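PDB 4Q20: sensor protein DivL from Caulobacter crescentus, which is required for cell division and growth and phosphorylates the cell-cycle regulator CtrA, as a membrane-bound sensor kinase. Local coordinates for residues Asp152-Asn166 / Pro219-His233. Residues are numbered along the deposited sequence; the frame is centred on the assembly and turned at random.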
loop_
_atom_site.group_PDB
_atom_site.type_symbol
_atom_site.label_atom_id
_atom_site.label_comp_id
_atom_site.label_asym_id
_atom_site.label_seq_id
_atom_site.Cartn_x
_atom_site.Cartn_y
_atom_site.Cartn_z
ATOM N N ASP A 152 -3.354 -4.059 27.264
ATOM C CA ASP A 152 -4.021 -4.510 26.049
ATOM C C ASP A 152 -3.083 -5.476 25.338
ATOM O O ASP A 152 -2.005 -5.079 24.923
ATOM C CB ASP A 152 -4.397 -3.292 25.173
ATOM C CG ASP A 152 -5.301 -3.571 23.987
ATOM O OD1 ASP A 152 -4.896 -4.343 23.102
ATOM O OD2 ASP A 152 -6.349 -2.910 23.876
ATOM N N GLY A 153 -3.483 -6.743 25.264
ATOM C CA GLY A 153 -2.712 -7.818 24.645
ATOM C C GLY A 153 -2.343 -7.593 23.196
ATOM O O GLY A 153 -1.190 -7.811 22.800
ATOM N N LYS A 154 -3.322 -7.151 22.400
ATOM C CA LYS A 154 -3.138 -6.885 20.983
ATOM C C LYS A 154 -2.132 -5.774 20.780
ATOM O O LYS A 154 -1.212 -5.922 19.982
ATOM C CB LYS A 154 -4.482 -6.527 20.308
ATOM C CG LYS A 154 -4.369 -6.463 18.791
ATOM C CD LYS A 154 -5.380 -5.552 18.135
ATOM C CE LYS A 154 -5.175 -5.543 16.638
ATOM N NZ LYS A 154 -6.198 -4.731 15.934
ATOM N N ARG A 155 -2.297 -4.670 21.516
ATOM C CA ARG A 155 -1.455 -3.495 21.373
ATOM C C ARG A 155 -0.053 -3.741 21.882
ATOM O O ARG A 155 0.888 -3.279 21.239
ATOM C CB ARG A 155 -2.089 -2.256 22.026
ATOM C CG ARG A 155 -3.443 -1.859 21.394
ATOM C CD ARG A 155 -3.481 -1.807 19.856
ATOM N NE ARG A 155 -4.851 -1.600 19.346
ATOM C CZ ARG A 155 -5.146 -1.403 18.071
ATOM N NH1 ARG A 155 -4.188 -1.383 17.157
ATOM N NH2 ARG A 155 -6.400 -1.191 17.701
ATOM N N LEU A 156 0.104 -4.532 22.960
ATOM C CA LEU A 156 1.429 -4.890 23.472
ATOM C C LEU A 156 2.138 -5.895 22.526
ATOM O O LEU A 156 3.347 -5.776 22.338
ATOM C CB LEU A 156 1.374 -5.410 24.914
ATOM C CG LEU A 156 1.062 -4.353 25.993
ATOM C CD1 LEU A 156 0.725 -5.005 27.313
ATOM C CD2 LEU A 156 2.226 -3.350 26.163
ATOM N N ALA A 157 1.382 -6.794 21.862
ATOM C CA ALA A 157 1.924 -7.747 20.873
ATOM C C ALA A 157 2.434 -7.010 19.639
ATOM O O ALA A 157 3.499 -7.323 19.102
ATOM C CB ALA A 157 0.864 -8.761 20.470
ATOM N N GLN A 158 1.681 -6.002 19.221
ATOM C CA GLN A 158 1.997 -5.134 18.095
ATOM C C GLN A 158 3.251 -4.285 18.426
ATOM O O GLN A 158 4.115 -4.115 17.560
ATOM C CB GLN A 158 0.774 -4.263 17.794
ATOM C CG GLN A 158 0.916 -3.316 16.620
ATOM C CD GLN A 158 -0.384 -2.616 16.274
ATOM O OE1 GLN A 158 -1.377 -2.606 17.034
ATOM N NE2 GLN A 158 -0.398 -2.024 15.093
ATOM N N THR A 159 3.375 -3.815 19.684
ATOM C CA THR A 159 4.534 -3.051 20.143
ATOM C C THR A 159 5.816 -3.914 19.997
ATOM O O THR A 159 6.791 -3.474 19.370
ATOM C CB THR A 159 4.311 -2.553 21.595
ATOM O OG1 THR A 159 3.266 -1.580 21.619
ATOM C CG2 THR A 159 5.553 -1.943 22.198
ATOM N N LEU A 160 5.788 -5.143 20.533
ATOM C CA LEU A 160 6.918 -6.068 20.447
ATOM C C LEU A 160 7.253 -6.430 19.010
ATOM O O LEU A 160 8.436 -6.450 18.649
ATOM C CB LEU A 160 6.654 -7.327 21.260
ATOM C CG LEU A 160 6.483 -7.112 22.769
ATOM C CD1 LEU A 160 6.107 -8.401 23.426
ATOM C CD2 LEU A 160 7.756 -6.497 23.417
ATOM N N ASP A 161 6.234 -6.632 18.176
ATOM C CA ASP A 161 6.444 -6.941 16.769
ATOM C C ASP A 161 7.240 -5.848 16.064
ATOM O O ASP A 161 8.198 -6.163 15.345
ATOM C CB ASP A 161 5.105 -7.164 16.060
ATOM C CG ASP A 161 4.542 -8.568 16.197
ATOM O OD1 ASP A 161 5.274 -9.462 16.714
ATOM O OD2 ASP A 161 3.384 -8.795 15.741
ATOM N N HIS A 162 6.878 -4.566 16.306
ATOM C CA HIS A 162 7.555 -3.424 15.700
ATOM C C HIS A 162 8.989 -3.338 16.141
ATOM O O HIS A 162 9.850 -3.085 15.298
ATOM C CB HIS A 162 6.825 -2.118 16.004
ATOM C CG HIS A 162 5.657 -1.927 15.109
ATOM N ND1 HIS A 162 4.385 -2.299 15.494
ATOM C CD2 HIS A 162 5.623 -1.516 13.824
ATOM C CE1 HIS A 162 3.617 -2.065 14.451
ATOM N NE2 HIS A 162 4.319 -1.591 13.424
ATOM N N LEU A 163 9.252 -3.592 17.448
ATOM C CA LEU A 163 10.598 -3.560 18.004
ATOM C C LEU A 163 11.476 -4.707 17.488
ATOM O O LEU A 163 12.643 -4.464 17.191
ATOM C CB LEU A 163 10.559 -3.563 19.543
ATOM C CG LEU A 163 10.019 -2.287 20.206
ATOM C CD1 LEU A 163 10.070 -2.393 21.712
ATOM C CD2 LEU A 163 10.736 -1.032 19.709
ATOM N N VAL A 164 10.919 -5.926 17.333
ATOM C CA VAL A 164 11.646 -7.100 16.809
ATOM C C VAL A 164 11.999 -6.926 15.310
ATOM O O VAL A 164 13.119 -7.268 14.904
ATOM C CB VAL A 164 10.843 -8.403 17.042
ATOM C CG1 VAL A 164 11.476 -9.591 16.328
ATOM C CG2 VAL A 164 10.696 -8.688 18.531
ATOM N N GLU A 165 11.061 -6.416 14.494
ATOM C CA GLU A 165 11.322 -6.248 13.067
ATOM C C GLU A 165 12.305 -5.117 12.839
ATOM O O GLU A 165 13.160 -5.233 11.949
ATOM C CB GLU A 165 10.020 -6.046 12.259
ATOM C CG GLU A 165 9.244 -7.341 12.049
ATOM C CD GLU A 165 9.883 -8.458 11.228
ATOM O OE1 GLU A 165 10.934 -8.220 10.587
ATOM O OE2 GLU A 165 9.312 -9.574 11.216
ATOM N N ASN A 166 12.235 -4.058 13.679
ATOM C CA ASN A 166 13.193 -2.946 13.660
ATOM C C ASN A 166 14.594 -3.488 13.981
ATOM O O ASN A 166 15.556 -3.151 13.275
ATOM C CB ASN A 166 12.780 -1.841 14.649
ATOM C CG ASN A 166 13.841 -0.802 14.907
ATOM O OD1 ASN A 166 14.090 0.071 14.074
ATOM N ND2 ASN A 166 14.502 -0.892 16.069
ATOM N N PRO A 219 12.170 3.103 9.713
ATOM C CA PRO A 219 11.140 2.432 10.544
ATOM C C PRO A 219 9.694 2.925 10.276
ATOM O O PRO A 219 8.742 2.337 10.816
ATOM C CB PRO A 219 11.568 2.775 11.972
ATOM C CG PRO A 219 12.235 4.101 11.853
ATOM C CD PRO A 219 12.829 4.198 10.461
ATOM N N GLY A 220 9.568 3.994 9.464
ATOM C CA GLY A 220 8.321 4.641 9.088
ATOM C C GLY A 220 7.581 5.174 10.292
ATOM O O GLY A 220 8.070 6.074 10.995
ATOM N N LEU A 221 6.410 4.566 10.562
ATOM C CA LEU A 221 5.557 4.910 11.714
ATOM C C LEU A 221 5.678 3.884 12.862
ATOM O O LEU A 221 5.167 4.125 13.960
ATOM C CB LEU A 221 4.096 5.048 11.287
ATOM C CG LEU A 221 3.749 6.282 10.472
ATOM C CD1 LEU A 221 2.382 6.171 9.922
ATOM C CD2 LEU A 221 3.854 7.546 11.300
ATOM N N GLY A 222 6.411 2.798 12.610
ATOM C CA GLY A 222 6.660 1.739 13.572
ATOM C C GLY A 222 7.075 2.172 14.968
ATOM O O GLY A 222 6.453 1.749 15.947
ATOM N N LEU A 223 8.136 3.004 15.084
ATOM C CA LEU A 223 8.650 3.424 16.393
ATOM C C LEU A 223 7.799 4.519 17.030
ATOM O O LEU A 223 7.740 4.585 18.250
ATOM C CB LEU A 223 10.123 3.838 16.324
ATOM C CG LEU A 223 11.127 2.690 16.021
ATOM C CD1 LEU A 223 12.498 3.219 15.847
ATOM C CD2 LEU A 223 11.137 1.636 17.112
ATOM N N ALA A 224 7.107 5.329 16.231
ATOM C CA ALA A 224 6.193 6.361 16.724
ATOM C C ALA A 224 4.972 5.701 17.323
ATOM O O ALA A 224 4.461 6.184 18.325
ATOM C CB ALA A 224 5.789 7.319 15.611
ATOM N N LEU A 225 4.583 4.556 16.764
ATOM C CA LEU A 225 3.468 3.701 17.188
ATOM C C LEU A 225 3.810 3.005 18.497
ATOM O O LEU A 225 2.995 3.023 19.409
ATOM C CB LEU A 225 3.132 2.675 16.086
ATOM C CG LEU A 225 1.755 2.075 16.102
ATOM C CD1 LEU A 225 0.660 3.158 15.935
ATOM C CD2 LEU A 225 1.636 1.057 15.010
ATOM N N VAL A 226 5.021 2.451 18.618
ATOM C CA VAL A 226 5.549 1.853 19.855
ATOM C C VAL A 226 5.419 2.873 21.002
ATOM O O VAL A 226 4.842 2.559 22.040
ATOM C CB VAL A 226 7.031 1.398 19.656
ATOM C CG1 VAL A 226 7.746 1.174 20.983
ATOM C CG2 VAL A 226 7.125 0.152 18.774
ATOM N N LYS A 227 5.931 4.097 20.790
ATOM C CA LYS A 227 5.886 5.184 21.764
ATOM C C LYS A 227 4.453 5.523 22.152
ATOM O O LYS A 227 4.170 5.588 23.342
ATOM C CB LYS A 227 6.594 6.420 21.222
ATOM C CG LYS A 227 6.649 7.548 22.251
ATOM C CD LYS A 227 7.487 8.689 21.814
ATOM C CE LYS A 227 7.130 9.931 22.581
ATOM N NZ LYS A 227 8.153 10.983 22.366
ATOM N N ALA A 228 3.550 5.693 21.158
ATOM C CA ALA A 228 2.146 6.054 21.351
ATOM C C ALA A 228 1.360 4.957 22.084
ATOM O O ALA A 228 0.536 5.273 22.941
ATOM C CB ALA A 228 1.485 6.377 20.008
ATOM N N LEU A 229 1.622 3.693 21.769
ATOM C CA LEU A 229 0.942 2.553 22.405
ATOM C C LEU A 229 1.384 2.368 23.853
ATOM O O LEU A 229 0.533 2.158 24.715
ATOM C CB LEU A 229 1.186 1.257 21.629
ATOM C CG LEU A 229 0.501 1.119 20.275
ATOM C CD1 LEU A 229 0.909 -0.198 19.597
ATOM C CD2 LEU A 229 -1.006 1.278 20.385
ATOM N N VAL A 230 2.703 2.474 24.126
ATOM C CA VAL A 230 3.254 2.343 25.471
ATOM C C VAL A 230 2.815 3.551 26.322
ATOM O O VAL A 230 2.501 3.384 27.502
ATOM C CB VAL A 230 4.790 2.155 25.432
ATOM C CG1 VAL A 230 5.406 2.255 26.812
ATOM C CG2 VAL A 230 5.152 0.823 24.781
ATOM N N GLU A 231 2.738 4.742 25.721
ATOM C CA GLU A 231 2.319 5.947 26.439
ATOM C C GLU A 231 0.832 5.913 26.762
ATOM O O GLU A 231 0.421 6.530 27.745
ATOM C CB GLU A 231 2.688 7.210 25.683
ATOM C CG GLU A 231 4.172 7.454 25.749
ATOM C CD GLU A 231 4.680 8.814 25.332
ATOM O OE1 GLU A 231 3.893 9.602 24.763
ATOM O OE2 GLU A 231 5.870 9.096 25.605
ATOM N N LEU A 232 0.036 5.166 25.969
ATOM C CA LEU A 232 -1.401 4.959 26.178
ATOM C C LEU A 232 -1.622 4.043 27.386
ATOM O O LEU A 232 -2.681 4.100 28.009
ATOM C CB LEU A 232 -1.988 4.328 24.912
ATOM C CG LEU A 232 -3.310 4.866 24.311
ATOM C CD1 LEU A 232 -3.364 6.396 24.272
ATOM C CD2 LEU A 232 -3.513 4.306 22.905
ATOM N N HIS A 233 -0.614 3.196 27.708
ATOM C CA HIS A 233 -0.600 2.276 28.853
ATOM C C HIS A 233 -0.066 2.963 30.136
ATOM O O HIS A 233 0.144 2.291 31.140
ATOM C CB HIS A 233 0.272 1.058 28.531
ATOM C CG HIS A 233 -0.407 0.029 27.674
ATOM N ND1 HIS A 233 -0.197 -0.024 26.306
ATOM C CD2 HIS A 233 -1.223 -0.988 28.028
ATOM C CE1 HIS A 233 -0.922 -1.037 25.870
ATOM N NE2 HIS A 233 -1.553 -1.647 26.871
#
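Helix 153-170 and helix 222-232 pack roughly antiparallel, from Asp152 and His233 to Asn166 and Leu223, in the GHKL-type ATPase domain. The axes of the two segments approach to 9.2 Å at 147°. Leu163 and Val230 also reach strand 247-254 of the mixed sheet, while Leu225 touches helix 73-103 of the HisKA region, so the pair lies between sheet and helix.

The middle is closed by small and branched side chains. Val226, a compact beta-branched residue, sets CG2 3.6 Å from His162 CB. Thr159 bonds its own helix, OG1 giving its hydrogen to Arg155 O; that carbonyl also takes Thr159 N from the opposite face. With its hydroxyl engaged, Thr159 can lie against Leu229, OG1 standing 3.4 Å from CD1. Towards the Asn166 end, Leu163 CD2 meets Leu223 CD2 at 3.7 Å.

Gly222 lets the chains come close at His162, where ring atom CD2 stands 3.4 Å from Gly222 CA. With chi1 at -80°, the imidazole lies back along its helix and ND1 donates to Gln158 O from above the carbonyl plane, while NE2 bonds Asp95. This is consistent with a proton on both nitrogens.

At the other end, His233 ND1 donates to Leu229 O, which orients the ring. His233 NE2 accepts from Asp152 N at 3.0 Å, in the ring plane, with an N-H...N angle of 173°. Leu156 CD2 covers one ring face in a CH-pi contact. Asp152 N-caps its helix through OD1, accepting from Arg155 N, as OD2 takes Glu110 N.

The chemistry therefore divides: a largely apolar seam joins the helices, the polar groups of Thr159 and His162 satisfied within their own helix or by Asp95, whereas His233, protonated on ND1 and probably neutral, ties one helix end to the other's N-cap.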